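Local coordinates for electron transfer flavoprotein, beta subunit (Thermotoga maritima, PDB 7KOE), which binds FAD and, as a member of the electron transfer flavoprotein family, probably passes electrons between redox partners, at residues D49-E54 against I195-N200; R98-A103 against K231-F236. One frame throughout, in Å; residues are numbered along the deposited sequence.

Overall arrangement
The two contacts touch different parts of the same FAD, with centres about 28 Å apart and nearest atoms about 15 Å apart. Interaction 1 is the more central, about 9 Å from the centre of the chain, and brings helix 47-63 against the loop after strand 191-195. Interaction 2, about 20 Å out, joins two loops, one leading from strand 91-95 into helix 105-119 and the other preceding strand 241-246. Both are partly buried, but no touching residue of interaction 1 is exposed, against three of eight in interaction 2. The first is carried by an arginine that binds a backbone carbonyl; the second has no hydrogen bond between its segments. Asp49 faces the adenosine ribose, whereas Ala103 meets the ribityl chain.

Interaction 1: D49-E54 against I195-N200; sequences DERALE and ITDELN. With FAD (flavin-adenine dinucleotide), chain I.
Arg51 and Ala52 on helix 47-63, which packs on the central sheet of the alpha/beta electron transfer flavoprotein fold, meet the loop that leaves strand 191-195 at Ile195. The apolar evidence is a pair of approaches to Ile195: its CG1 branch lies 3.9 Å from Ala52 CB, and its CG2 branch 4.0 Å from Arg51 CB. From there the arginine chain follows the loop. Its CG lies 3.3 Å from Thr196 O, and the bend at chi2 (-67°) carries CD to 3.3 Å from Asn200 O. NE then donates to Asp197 O at 3.0 Å; the N-H...O angle is 140°, and the donor lies in the carbonyl plane on a lone pair, although the oxygen is tilted from the guanidinium plane. Asp197 OD2 lies over one guanidinium face, offset toward its rim, with the carboxylate plane turned 66° from that group. This OD2 is 3.8 Å from Arg51 NH2, a long salt bridge of charges alone, since no N-H points at it. With an alanine in place of Arg51, the carbonyl of Asp197 would probably lose its helix-borne donor, and the neighbouring carboxylates of Asp197 and Asp48 would be left without this positive charge. One turn further on, Glu54 lays its CG beside the Asn200 side chain, while its carboxylate is engaged by Arg203. At the other end of the segment, the carboxylate of Asp49 faces the ribose hydroxyls of the FAD adenosine and also accepts from Asn46 ND2; the modelled distances to the ribose are too short to be taken literally. Where the loop turns back toward the helix, Leu199 CD2 rests 4.1 Å from Arg51 O.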
ATOM      1  N   ASP A  49      10.941  -3.433  43.436  1.00 26.71           N
ATOM      2  CA  ASP A  49      12.356  -3.203  43.692  1.00 26.71           C
ATOM      3  C   ASP A  49      12.663  -1.802  44.180  1.00 26.71           C
ATOM      4  O   ASP A  49      13.752  -1.583  44.713  1.00 26.71           O
ATOM      5  CB  ASP A  49      13.182  -3.478  42.438  1.00 26.71           C
ATOM      6  CG  ASP A  49      13.331  -4.943  42.167  1.00 26.71           C
ATOM      7  OD1 ASP A  49      14.205  -5.562  42.800  1.00 26.71           O
ATOM      8  OD2 ASP A  49      12.578  -5.489  41.346  1.00 26.71           O
ATOM      9  N   GLU A  50      11.746  -0.850  44.007  1.00 26.73           N
ATOM     10  CA  GLU A  50      11.932   0.449  44.641  1.00 26.73           C
ATOM     11  C   GLU A  50      11.811   0.344  46.153  1.00 26.73           C
ATOM     12  O   GLU A  50      12.435   1.122  46.879  1.00 26.73           O
ATOM     13  CB  GLU A  50      10.925   1.455  44.091  1.00 26.73           C
ATOM     14  CG  GLU A  50      11.227   1.923  42.683  1.00 26.73           C
ATOM     15  CD  GLU A  50      10.036   2.588  42.020  1.00 26.73           C
ATOM     16  OE1 GLU A  50       9.141   3.072  42.745  1.00 26.73           O
ATOM     17  OE2 GLU A  50       9.991   2.626  40.773  1.00 26.73           O
ATOM     18  N   ARG A  51      11.025  -0.616  46.642  1.00 25.91           N
ATOM     19  CA  ARG A  51      10.983  -0.883  48.073  1.00 25.91           C
ATOM     20  C   ARG A  51      12.242  -1.597  48.534  1.00 25.91           C
ATOM     21  O   ARG A  51      12.659  -1.438  49.685  1.00 25.91           O
ATOM     22  CB  ARG A  51       9.750  -1.709  48.422  1.00 25.91           C
ATOM     23  CG  ARG A  51       8.514  -1.351  47.627  1.00 25.91           C
ATOM     24  CD  ARG A  51       8.026   0.030  47.979  1.00 25.91           C
ATOM     25  NE  ARG A  51       6.614   0.226  47.679  1.00 25.91           N
ATOM     26  CZ  ARG A  51       6.143   0.576  46.489  1.00 25.91           C
ATOM     27  NH1 ARG A  51       6.970   0.765  45.473  1.00 25.91           N
ATOM     28  NH2 ARG A  51       4.841   0.734  46.314  1.00 25.91           N
ATOM     29  N   ALA A  52      12.854  -2.387  47.653  1.00 23.41           N
ATOM     30  CA  ALA A  52      14.113  -3.039  47.989  1.00 23.41           C
ATOM     31  C   ALA A  52      15.258  -2.039  48.008  1.00 23.41           C
ATOM     32  O   ALA A  52      16.173  -2.155  48.829  1.00 23.41           O
ATOM     33  CB  ALA A  52      14.402  -4.163  47.001  1.00 23.41           C
ATOM     34  N   LEU A  53      15.228  -1.055  47.107  1.00 24.32           N
ATOM     35  CA  LEU A  53      16.265  -0.032  47.089  1.00 24.32           C
ATOM     36  C   LEU A  53      16.121   0.931  48.254  1.00 24.32           C
ATOM     37  O   LEU A  53      17.125   1.435  48.765  1.00 24.32           O
ATOM     38  CB  LEU A  53      16.224   0.741  45.776  1.00 24.32           C
ATOM     39  CG  LEU A  53      16.615  -0.020  44.519  1.00 24.32           C
ATOM     40  CD1 LEU A  53      16.161   0.733  43.296  1.00 24.32           C
ATOM     41  CD2 LEU A  53      18.091  -0.231  44.492  1.00 24.32           C
ATOM     42  N   GLU A  54      14.890   1.210  48.676  1.00 27.77           N
ATOM     43  CA  GLU A  54      14.684   2.110  49.802  1.00 27.77           C
ATOM     44  C   GLU A  54      15.083   1.442  51.111  1.00 27.77           C
ATOM     45  O   GLU A  54      15.639   2.096  52.001  1.00 27.77           O
ATOM     46  CB  GLU A  54      13.229   2.583  49.823  1.00 27.77           C
ATOM     47  CG  GLU A  54      12.697   3.094  51.153  1.00 27.77           C
ATOM     48  CD  GLU A  54      13.384   4.353  51.638  1.00 27.77           C
ATOM     49  OE1 GLU A  54      13.879   5.133  50.801  1.00 27.77           O
ATOM     50  OE2 GLU A  54      13.424   4.571  52.867  1.00 27.77           O
ATOM     51  N   ILE A 195      11.306  -8.548  48.575  1.00 25.33           N
ATOM     52  CA  ILE A 195      10.564  -7.460  49.200  1.00 25.33           C
ATOM     53  C   ILE A 195       9.270  -7.213  48.443  1.00 25.33           C
ATOM     54  O   ILE A 195       9.248  -7.226  47.208  1.00 25.33           O
ATOM     55  CB  ILE A 195      11.430  -6.187  49.246  1.00 25.33           C
ATOM     56  CG1 ILE A 195      12.846  -6.517  49.714  1.00 25.33           C
ATOM     57  CG2 ILE A 195      10.819  -5.158  50.149  1.00 25.33           C
ATOM     58  CD1 ILE A 195      12.934  -6.990  51.132  1.00 25.33           C
ATOM     59  N   THR A 196       8.188  -6.983  49.184  1.00 29.16           N
ATOM     60  CA  THR A 196       6.904  -6.626  48.608  1.00 29.16           C
ATOM     61  C   THR A 196       6.748  -5.110  48.530  1.00 29.16           C
ATOM     62  O   THR A 196       7.660  -4.347  48.845  1.00 29.16           O
ATOM     63  CB  THR A 196       5.766  -7.225  49.427  1.00 29.16           C
ATOM     64  OG1 THR A 196       5.850  -6.746  50.772  1.00 29.16           O
ATOM     65  CG2 THR A 196       5.845  -8.725  49.424  1.00 29.16           C
ATOM     66  N   ASP A 197       5.561  -4.667  48.108  1.00 32.46           N
ATOM     67  CA  ASP A 197       5.248  -3.244  48.092  1.00 32.46           C
ATOM     68  C   ASP A 197       4.991  -2.697  49.485  1.00 32.46           C
ATOM     69  O   ASP A 197       5.180  -1.500  49.718  1.00 32.46           O
ATOM     70  CB  ASP A 197       4.013  -2.967  47.236  1.00 32.46           C
ATOM     71  CG  ASP A 197       4.147  -3.480  45.824  1.00 32.46           C
ATOM     72  OD1 ASP A 197       3.515  -4.510  45.507  1.00 32.46           O
ATOM     73  OD2 ASP A 197       4.870  -2.852  45.024  1.00 32.46           O
ATOM     74  N   GLU A 198       4.559  -3.540  50.415  1.00 33.87           N
ATOM     75  CA  GLU A 198       4.070  -3.076  51.702  1.00 33.87           C
ATOM     76  C   GLU A 198       5.171  -2.880  52.730  1.00 33.87           C
ATOM     77  O   GLU A 198       4.861  -2.590  53.889  1.00 33.87           O
ATOM     78  CB  GLU A 198       3.025  -4.046  52.261  1.00 33.87           C
ATOM     79  CG  GLU A 198       1.736  -4.128  51.459  1.00 33.87           C
ATOM     80  CD  GLU A 198       1.776  -5.201  50.390  1.00 33.87           C
ATOM     81  OE1 GLU A 198       2.760  -5.967  50.355  1.00 33.87           O
ATOM     82  OE2 GLU A 198       0.828  -5.277  49.582  1.00 33.87           O
ATOM     83  N   LEU A 199       6.439  -3.035  52.348  1.00 28.43           N
ATOM     84  CA  LEU A 199       7.517  -2.878  53.319  1.00 28.43           C
ATOM     85  C   LEU A 199       7.684  -1.421  53.720  1.00 28.43           C
ATOM     86  O   LEU A 199       7.647  -1.085  54.909  1.00 28.43           O
ATOM     87  CB  LEU A 199       8.827  -3.426  52.767  1.00 28.43           C
ATOM     88  CG  LEU A 199       9.944  -3.323  53.805  1.00 28.43           C
ATOM     89  CD1 LEU A 199       9.971  -4.550  54.667  1.00 28.43           C
ATOM     90  CD2 LEU A 199      11.288  -3.111  53.172  1.00 28.43           C
ATOM     91  N   ASN A 200       7.860  -0.543  52.742  1.00 27.17           N
ATOM     92  CA  ASN A 200       8.028   0.874  53.006  1.00 27.17           C
ATOM     93  C   ASN A 200       7.481   1.649  51.817  1.00 27.17           C
ATOM     94  O   ASN A 200       6.902   1.074  50.892  1.00 27.17           O
ATOM     95  CB  ASN A 200       9.500   1.184  53.306  1.00 27.17           C
ATOM     96  CG  ASN A 200      10.456   0.528  52.326  1.00 27.17           C
ATOM     97  OD1 ASN A 200      10.087   0.162  51.216  1.00 27.17           O
ATOM     98  ND2 ASN A 200      11.690   0.329  52.765  1.00 27.17           N
TER
HETATM   99  PA  FAD I 301      11.030 -11.990  38.797  1.00 30.92           P
HETATM  100  O1A FAD I 301       9.647 -12.180  39.317  1.00 30.92           O
HETATM  101  O2A FAD I 301      11.981 -13.134  38.855  1.00 30.92           O
HETATM  102  O5B FAD I 301      11.697 -10.725  39.511  1.00 30.92           O
HETATM  103  C5B FAD I 301      11.985 -10.828  40.923  1.00 30.92           C
HETATM  104  C4B FAD I 301      13.135  -9.914  41.265  1.00 30.92           C
HETATM  105  O4B FAD I 301      14.368 -10.489  40.767  1.00 30.92           O
HETATM  106  C3B FAD I 301      13.105  -8.516  40.644  1.00 30.92           C
HETATM  107  O3B FAD I 301      12.305  -7.619  41.401  1.00 30.92           O
HETATM  108  C2B FAD I 301      14.586  -8.144  40.726  1.00 30.92           C
HETATM  109  O2B FAD I 301      14.972  -7.737  42.020  1.00 30.92           O
HETATM  110  C1B FAD I 301      15.240  -9.466  40.341  1.00 30.92           C
HETATM  111  N9A FAD I 301      15.430  -9.594  38.909  1.00 30.92           N
HETATM  112  C8A FAD I 301      14.528 -10.030  37.981  1.00 30.92           C
HETATM  113  N7A FAD I 301      15.009 -10.014  36.761  1.00 30.92           N
HETATM  114  C5A FAD I 301      16.303  -9.532  36.902  1.00 30.92           C
HETATM  115  C6A FAD I 301      17.333  -9.277  35.978  1.00 30.92           C
HETATM  116  N6A FAD I 301      17.219  -9.477  34.670  1.00 30.92           N
HETATM  117  N1A FAD I 301      18.498  -8.791  36.466  1.00 30.92           N
HETATM  118  C2A FAD I 301      18.606  -8.586  37.784  1.00 30.92           C
HETATM  119  N3A FAD I 301      17.710  -8.792  38.743  1.00 30.92           N
HETATM  120  C4A FAD I 301      16.568  -9.269  38.226  1.00 30.92           C
HETATM  121  N1  FAD I 301      10.888 -16.844  32.650  1.00 30.92           N
HETATM  122  C2  FAD I 301      10.666 -17.952  33.388  1.00 30.92           C
HETATM  123  O2  FAD I 301      11.569 -18.463  34.047  1.00 30.92           O
HETATM  124  N3  FAD I 301       9.450 -18.546  33.442  1.00 30.92           N
HETATM  125  C4  FAD I 301       8.373 -18.058  32.747  1.00 30.92           C
HETATM  126  O4  FAD I 301       7.295 -18.623  32.826  1.00 30.92           O
HETATM  127  C4X FAD I 301       8.562 -16.910  31.965  1.00 30.92           C
HETATM  128  N5  FAD I 301       7.544 -16.435  31.297  1.00 30.92           N
HETATM  129  C5X FAD I 301       7.758 -15.315  30.539  1.00 30.92           C
HETATM  130  C6  FAD I 301       6.678 -14.790  29.808  1.00 30.92           C
HETATM  131  C7  FAD I 301       6.819 -13.672  29.025  1.00 30.92           C
HETATM  132  C7M FAD I 301       5.640 -13.137  28.254  1.00 30.92           C
HETATM  133  C8  FAD I 301       8.077 -13.030  28.952  1.00 30.92           C
HETATM  134  C8M FAD I 301       8.255 -11.800  28.101  1.00 30.92           C
HETATM  135  C9  FAD I 301       9.143 -13.532  29.666  1.00 30.92           C
HETATM  136  C9A FAD I 301       9.011 -14.676  30.467  1.00 30.92           C
HETATM  137  N10 FAD I 301      10.067 -15.211  31.197  1.00 30.92           N
HETATM  138  C10 FAD I 301       9.884 -16.342  31.967  1.00 30.92           C
HETATM  139  C1' FAD I 301      11.391 -14.568  31.147  1.00 30.92           C
HETATM  140  C2' FAD I 301      11.858 -14.111  32.515  1.00 30.92           C
HETATM  141  O2' FAD I 301      11.176 -12.923  32.883  1.00 30.92           O
HETATM  142  C3' FAD I 301      13.362 -13.834  32.524  1.00 30.92           C
HETATM  143  O3' FAD I 301      14.056 -15.072  32.591  1.00 30.92           O
HETATM  144  C4' FAD I 301      13.808 -12.929  33.675  1.00 30.92           C
HETATM  145  O4' FAD I 301      15.200 -13.116  33.939  1.00 30.92           O
HETATM  146  C5' FAD I 301      13.028 -13.182  34.943  1.00 30.92           C
HETATM  147  O5' FAD I 301      12.149 -12.058  35.203  1.00 30.92           O
HETATM  148  P   FAD I 301      10.746 -12.321  35.924  1.00 30.92           P
HETATM  149  O1P FAD I 301       9.652 -11.727  35.104  1.00 30.92           O
HETATM  150  O2P FAD I 301      10.676 -13.773  36.250  1.00 30.92           O
HETATM  151  O3P FAD I 301      10.928 -11.496  37.280  1.00 30.92           O

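Interaction 2: R98-A103 against K231-F236; sequences RTFAGA and KKCGFF. With FAD (flavin-adenine dinucleotide), chain I.
Cys233 and Gly234 fill the close-packed side of this contact, against Thr99, Phe100 and Ala103. CB of Cys233 meets the edge of the Phe100 ring, near its plane, 3.6 Å from CD1. With Cys233 SG anti to the carbonyl carbon (chi1 -59°), the sulfur sits beside the ring but farther off, SG being 5.3 Å from the Phe100 centroid and 72° off the normal, an oblique sulfur-aromatic contact. A separate backbone contact puts Cys233 O 3.3 Å from Ala103 CB. Gly234 has no side chain to hold Thr99 O away, and its CA comes within 3.2 Å of that oxygen. Residues Phe100 to Ala103 form a type II beta turn, with Gly102 at the third position in a positive-phi conformation (69°). The turn leads into helix 105-119 of the FAD-binding alpha/beta fold, and its last residue reaches the cofactor: FAD O3' donates to Ala103 O at 2.5 Å. On the solvent side the fit is looser. Gly102 and Phe235 are exposed, and Gly102 O comes no nearer to Phe235 than 4.4 Å, at CA. The Phe235 ring instead has a cation-pi partner in Arg241.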
ATOM      1  N   ARG A  98      24.300  -9.498  24.752  1.00 49.55           N
ATOM      2  CA  ARG A  98      23.214 -10.240  24.123  1.00 49.55           C
ATOM      3  C   ARG A  98      23.488 -11.734  24.111  1.00 49.55           C
ATOM      4  O   ARG A  98      22.701 -12.496  23.544  1.00 49.55           O
ATOM      5  CB  ARG A  98      22.945  -9.730  22.710  1.00 49.55           C
ATOM      6  CG  ARG A  98      24.099  -9.851  21.750  1.00 49.55           C
ATOM      7  CD  ARG A  98      23.673  -9.358  20.380  1.00 49.55           C
ATOM      8  NE  ARG A  98      23.194  -7.978  20.423  1.00 49.55           N
ATOM      9  CZ  ARG A  98      23.972  -6.906  20.315  1.00 49.55           C
ATOM     10  NH1 ARG A  98      23.438  -5.693  20.365  1.00 49.55           N
ATOM     11  NH2 ARG A  98      25.283  -7.044  20.157  1.00 49.55           N
ATOM     12  N   THR A  99      24.585 -12.159  24.740  1.00 45.91           N
ATOM     13  CA  THR A  99      24.694 -13.515  25.248  1.00 45.91           C
ATOM     14  C   THR A  99      23.625 -13.802  26.295  1.00 45.91           C
ATOM     15  O   THR A  99      23.156 -14.939  26.388  1.00 45.91           O
ATOM     16  CB  THR A  99      26.093 -13.720  25.836  1.00 45.91           C
ATOM     17  OG1 THR A  99      27.070 -13.204  24.924  1.00 45.91           O
ATOM     18  CG2 THR A  99      26.386 -15.180  26.083  1.00 45.91           C
ATOM     19  N   PHE A 100      23.202 -12.786  27.054  1.00 38.81           N
ATOM     20  CA  PHE A 100      22.190 -12.934  28.089  1.00 38.81           C
ATOM     21  C   PHE A 100      20.777 -12.659  27.597  1.00 38.81           C
ATOM     22  O   PHE A 100      19.853 -12.652  28.413  1.00 38.81           O
ATOM     23  CB  PHE A 100      22.473 -11.990  29.269  1.00 38.81           C
ATOM     24  CG  PHE A 100      23.875 -12.065  29.808  1.00 38.81           C
ATOM     25  CD1 PHE A 100      24.550 -13.268  29.899  1.00 38.81           C
ATOM     26  CD2 PHE A 100      24.509 -10.918  30.243  1.00 38.81           C
ATOM     27  CE1 PHE A 100      25.835 -13.317  30.392  1.00 38.81           C
ATOM     28  CE2 PHE A 100      25.790 -10.963  30.743  1.00 38.81           C
ATOM     29  CZ  PHE A 100      26.452 -12.163  30.817  1.00 38.81           C
ATOM     30  N   ALA A 101      20.583 -12.426  26.303  1.00 41.99           N
ATOM     31  CA  ALA A 101      19.273 -12.028  25.806  1.00 41.99           C
ATOM     32  C   ALA A 101      18.323 -13.216  25.752  1.00 41.99           C
ATOM     33  O   ALA A 101      18.734 -14.352  25.505  1.00 41.99           O
ATOM     34  CB  ALA A 101      19.398 -11.402  24.421  1.00 41.99           C
ATOM     35  N   GLY A 102      17.039 -12.942  25.973  1.00 41.05           N
ATOM     36  CA  GLY A 102      16.035 -13.987  25.976  1.00 41.05           C
ATOM     37  C   GLY A 102      16.131 -14.949  27.135  1.00 41.05           C
ATOM     38  O   GLY A 102      15.590 -16.053  27.057  1.00 41.05           O
ATOM     39  N   ALA A 103      16.800 -14.555  28.212  1.00 37.16           N
ATOM     40  CA  ALA A 103      17.047 -15.425  29.345  1.00 37.16           C
ATOM     41  C   ALA A 103      15.766 -15.673  30.128  1.00 37.16           C
ATOM     42  O   ALA A 103      14.886 -14.816  30.221  1.00 37.16           O
ATOM     43  CB  ALA A 103      18.103 -14.815  30.264  1.00 37.16           C
ATOM     44  N   LYS A 231      26.826 -20.550  26.706  1.00 62.32           N
ATOM     45  CA  LYS A 231      25.469 -20.910  26.315  1.00 62.32           C
ATOM     46  C   LYS A 231      24.667 -21.490  27.474  1.00 62.32           C
ATOM     47  O   LYS A 231      23.743 -22.280  27.257  1.00 62.32           O
ATOM     48  CB  LYS A 231      25.480 -21.870  25.123  1.00 62.32           C
ATOM     49  CG  LYS A 231      26.240 -23.169  25.323  1.00 62.32           C
ATOM     50  CD  LYS A 231      26.078 -24.046  24.093  1.00 62.32           C
ATOM     51  CE  LYS A 231      26.799 -23.450  22.896  1.00 62.32           C
ATOM     52  NZ  LYS A 231      26.702 -24.323  21.695  1.00 62.32           N
ATOM     53  N   LYS A 232      24.998 -21.102  28.702  1.00 53.70           N
ATOM     54  CA  LYS A 232      24.169 -21.389  29.861  1.00 53.70           C
ATOM     55  C   LYS A 232      23.416 -20.157  30.348  1.00 53.70           C
ATOM     56  O   LYS A 232      22.940 -20.145  31.487  1.00 53.70           O
ATOM     57  CB  LYS A 232      25.019 -21.966  30.989  1.00 53.70           C
ATOM     58  CG  LYS A 232      24.368 -23.129  31.706  1.00 53.70           C
ATOM     59  CD  LYS A 232      25.238 -23.646  32.829  1.00 53.70           C
ATOM     60  CE  LYS A 232      24.591 -24.840  33.501  1.00 53.70           C
ATOM     61  NZ  LYS A 232      25.417 -25.340  34.632  1.00 53.70           N
ATOM     62  N   CYS A 233      23.293 -19.122  29.513  1.00 48.01           N
ATOM     63  CA  CYS A 233      22.770 -17.842  29.975  1.00 48.01           C
ATOM     64  C   CYS A 233      21.700 -17.231  29.082  1.00 48.01           C
ATOM     65  O   CYS A 233      20.950 -16.362  29.531  1.00 48.01           O
ATOM     66  CB  CYS A 233      23.906 -16.837  30.121  1.00 48.01           C
ATOM     67  SG  CYS A 233      25.186 -17.331  31.250  1.00 48.01           S
ATOM     68  N   GLY A 234      21.632 -17.632  27.822  1.00 48.85           N
ATOM     69  CA  GLY A 234      20.689 -16.981  26.935  1.00 48.85           C
ATOM     70  C   GLY A 234      19.467 -17.799  26.596  1.00 48.85           C
ATOM     71  O   GLY A 234      18.745 -18.261  27.481  1.00 48.85           O
ATOM     72  N   PHE A 235      19.220 -17.960  25.303  1.00 60.35           N
ATOM     73  CA  PHE A 235      18.190 -18.847  24.792  1.00 60.35           C
ATOM     74  C   PHE A 235      18.593 -20.311  24.888  1.00 60.35           C
ATOM     75  O   PHE A 235      17.725 -21.188  24.814  1.00 60.35           O
ATOM     76  CB  PHE A 235      17.882 -18.477  23.338  1.00 60.35           C
ATOM     77  CG  PHE A 235      16.596 -19.043  22.814  1.00 60.35           C
ATOM     78  CD1 PHE A 235      15.383 -18.474  23.164  1.00 60.35           C
ATOM     79  CD2 PHE A 235      16.603 -20.124  21.946  1.00 60.35           C
ATOM     80  CE1 PHE A 235      14.194 -18.985  22.671  1.00 60.35           C
ATOM     81  CE2 PHE A 235      15.421 -20.640  21.450  1.00 60.35           C
ATOM     82  CZ  PHE A 235      14.216 -20.067  21.811  1.00 60.35           C
ATOM     83  N   PHE A 236      19.884 -20.593  25.063  1.00 62.37           N
ATOM     84  CA  PHE A 236      20.384 -21.957  25.173  1.00 62.37           C
ATOM     85  C   PHE A 236      20.446 -22.451  26.608  1.00 62.37           C
ATOM     86  O   PHE A 236      20.223 -23.642  26.851  1.00 62.37           O
ATOM     87  CB  PHE A 236      21.775 -22.063  24.541  1.00 62.37           C
ATOM     88  CG  PHE A 236      21.868 -21.444  23.176  1.00 62.37           C
ATOM     89  CD1 PHE A 236      20.945 -21.767  22.191  1.00 62.37           C
ATOM     90  CD2 PHE A 236      22.871 -20.535  22.880  1.00 62.37           C
ATOM     91  CE1 PHE A 236      21.022 -21.197  20.934  1.00 62.37           C
ATOM     92  CE2 PHE A 236      22.954 -19.959  21.623  1.00 62.37           C
ATOM     93  CZ  PHE A 236      22.029 -20.292  20.649  1.00 62.37           C
TER
HETATM   94  PA  FAD I 301      11.030 -11.990  38.797  1.00 30.92           P
HETATM   95  O1A FAD I 301       9.647 -12.180  39.317  1.00 30.92           O
HETATM   96  O2A FAD I 301      11.981 -13.134  38.855  1.00 30.92           O
HETATM   97  O5B FAD I 301      11.697 -10.725  39.511  1.00 30.92           O
HETATM   98  C5B FAD I 301      11.985 -10.828  40.923  1.00 30.92           C
HETATM   99  C4B FAD I 301      13.135  -9.914  41.265  1.00 30.92           C
HETATM  100  O4B FAD I 301      14.368 -10.489  40.767  1.00 30.92           O
HETATM  101  C3B FAD I 301      13.105  -8.516  40.644  1.00 30.92           C
HETATM  102  O3B FAD I 301      12.305  -7.619  41.401  1.00 30.92           O
HETATM  103  C2B FAD I 301      14.586  -8.144  40.726  1.00 30.92           C
HETATM  104  O2B FAD I 301      14.972  -7.737  42.020  1.00 30.92           O
HETATM  105  C1B FAD I 301      15.240  -9.466  40.341  1.00 30.92           C
HETATM  106  N9A FAD I 301      15.430  -9.594  38.909  1.00 30.92           N
HETATM  107  C8A FAD I 301      14.528 -10.030  37.981  1.00 30.92           C
HETATM  108  N7A FAD I 301      15.009 -10.014  36.761  1.00 30.92           N
HETATM  109  C5A FAD I 301      16.303  -9.532  36.902  1.00 30.92           C
HETATM  110  C6A FAD I 301      17.333  -9.277  35.978  1.00 30.92           C
HETATM  111  N6A FAD I 301      17.219  -9.477  34.670  1.00 30.92           N
HETATM  112  N1A FAD I 301      18.498  -8.791  36.466  1.00 30.92           N
HETATM  113  C2A FAD I 301      18.606  -8.586  37.784  1.00 30.92           C
HETATM  114  N3A FAD I 301      17.710  -8.792  38.743  1.00 30.92           N
HETATM  115  C4A FAD I 301      16.568  -9.269  38.226  1.00 30.92           C
HETATM  116  N1  FAD I 301      10.888 -16.844  32.650  1.00 30.92           N
HETATM  117  C2  FAD I 301      10.666 -17.952  33.388  1.00 30.92           C
HETATM  118  O2  FAD I 301      11.569 -18.463  34.047  1.00 30.92           O
HETATM  119  N3  FAD I 301       9.450 -18.546  33.442  1.00 30.92           N
HETATM  120  C4  FAD I 301       8.373 -18.058  32.747  1.00 30.92           C
HETATM  121  O4  FAD I 301       7.295 -18.623  32.826  1.00 30.92           O
HETATM  122  C4X FAD I 301       8.562 -16.910  31.965  1.00 30.92           C
HETATM  123  N5  FAD I 301       7.544 -16.435  31.297  1.00 30.92           N
HETATM  124  C5X FAD I 301       7.758 -15.315  30.539  1.00 30.92           C
HETATM  125  C6  FAD I 301       6.678 -14.790  29.808  1.00 30.92           C
HETATM  126  C7  FAD I 301       6.819 -13.672  29.025  1.00 30.92           C
HETATM  127  C7M FAD I 301       5.640 -13.137  28.254  1.00 30.92           C
HETATM  128  C8  FAD I 301       8.077 -13.030  28.952  1.00 30.92           C
HETATM  129  C8M FAD I 301       8.255 -11.800  28.101  1.00 30.92           C
HETATM  130  C9  FAD I 301       9.143 -13.532  29.666  1.00 30.92           C
HETATM  131  C9A FAD I 301       9.011 -14.676  30.467  1.00 30.92           C
HETATM  132  N10 FAD I 301      10.067 -15.211  31.197  1.00 30.92           N
HETATM  133  C10 FAD I 301       9.884 -16.342  31.967  1.00 30.92           C
HETATM  134  C1' FAD I 301      11.391 -14.568  31.147  1.00 30.92           C
HETATM  135  C2' FAD I 301      11.858 -14.111  32.515  1.00 30.92           C
HETATM  136  O2' FAD I 301      11.176 -12.923  32.883  1.00 30.92           O
HETATM  137  C3' FAD I 301      13.362 -13.834  32.524  1.00 30.92           C
HETATM  138  O3' FAD I 301      14.056 -15.072  32.591  1.00 30.92           O
HETATM  139  C4' FAD I 301      13.808 -12.929  33.675  1.00 30.92           C
HETATM  140  O4' FAD I 301      15.200 -13.116  33.939  1.00 30.92           O
HETATM  141  C5' FAD I 301      13.028 -13.182  34.943  1.00 30.92           C
HETATM  142  O5' FAD I 301      12.149 -12.058  35.203  1.00 30.92           O
HETATM  143  P   FAD I 301      10.746 -12.321  35.924  1.00 30.92           P
HETATM  144  O1P FAD I 301       9.652 -11.727  35.104  1.00 30.92           O
HETATM  145  O2P FAD I 301      10.676 -13.773  36.250  1.00 30.92           O
HETATM  146  O3P FAD I 301      10.928 -11.496  37.280  1.00 30.92           O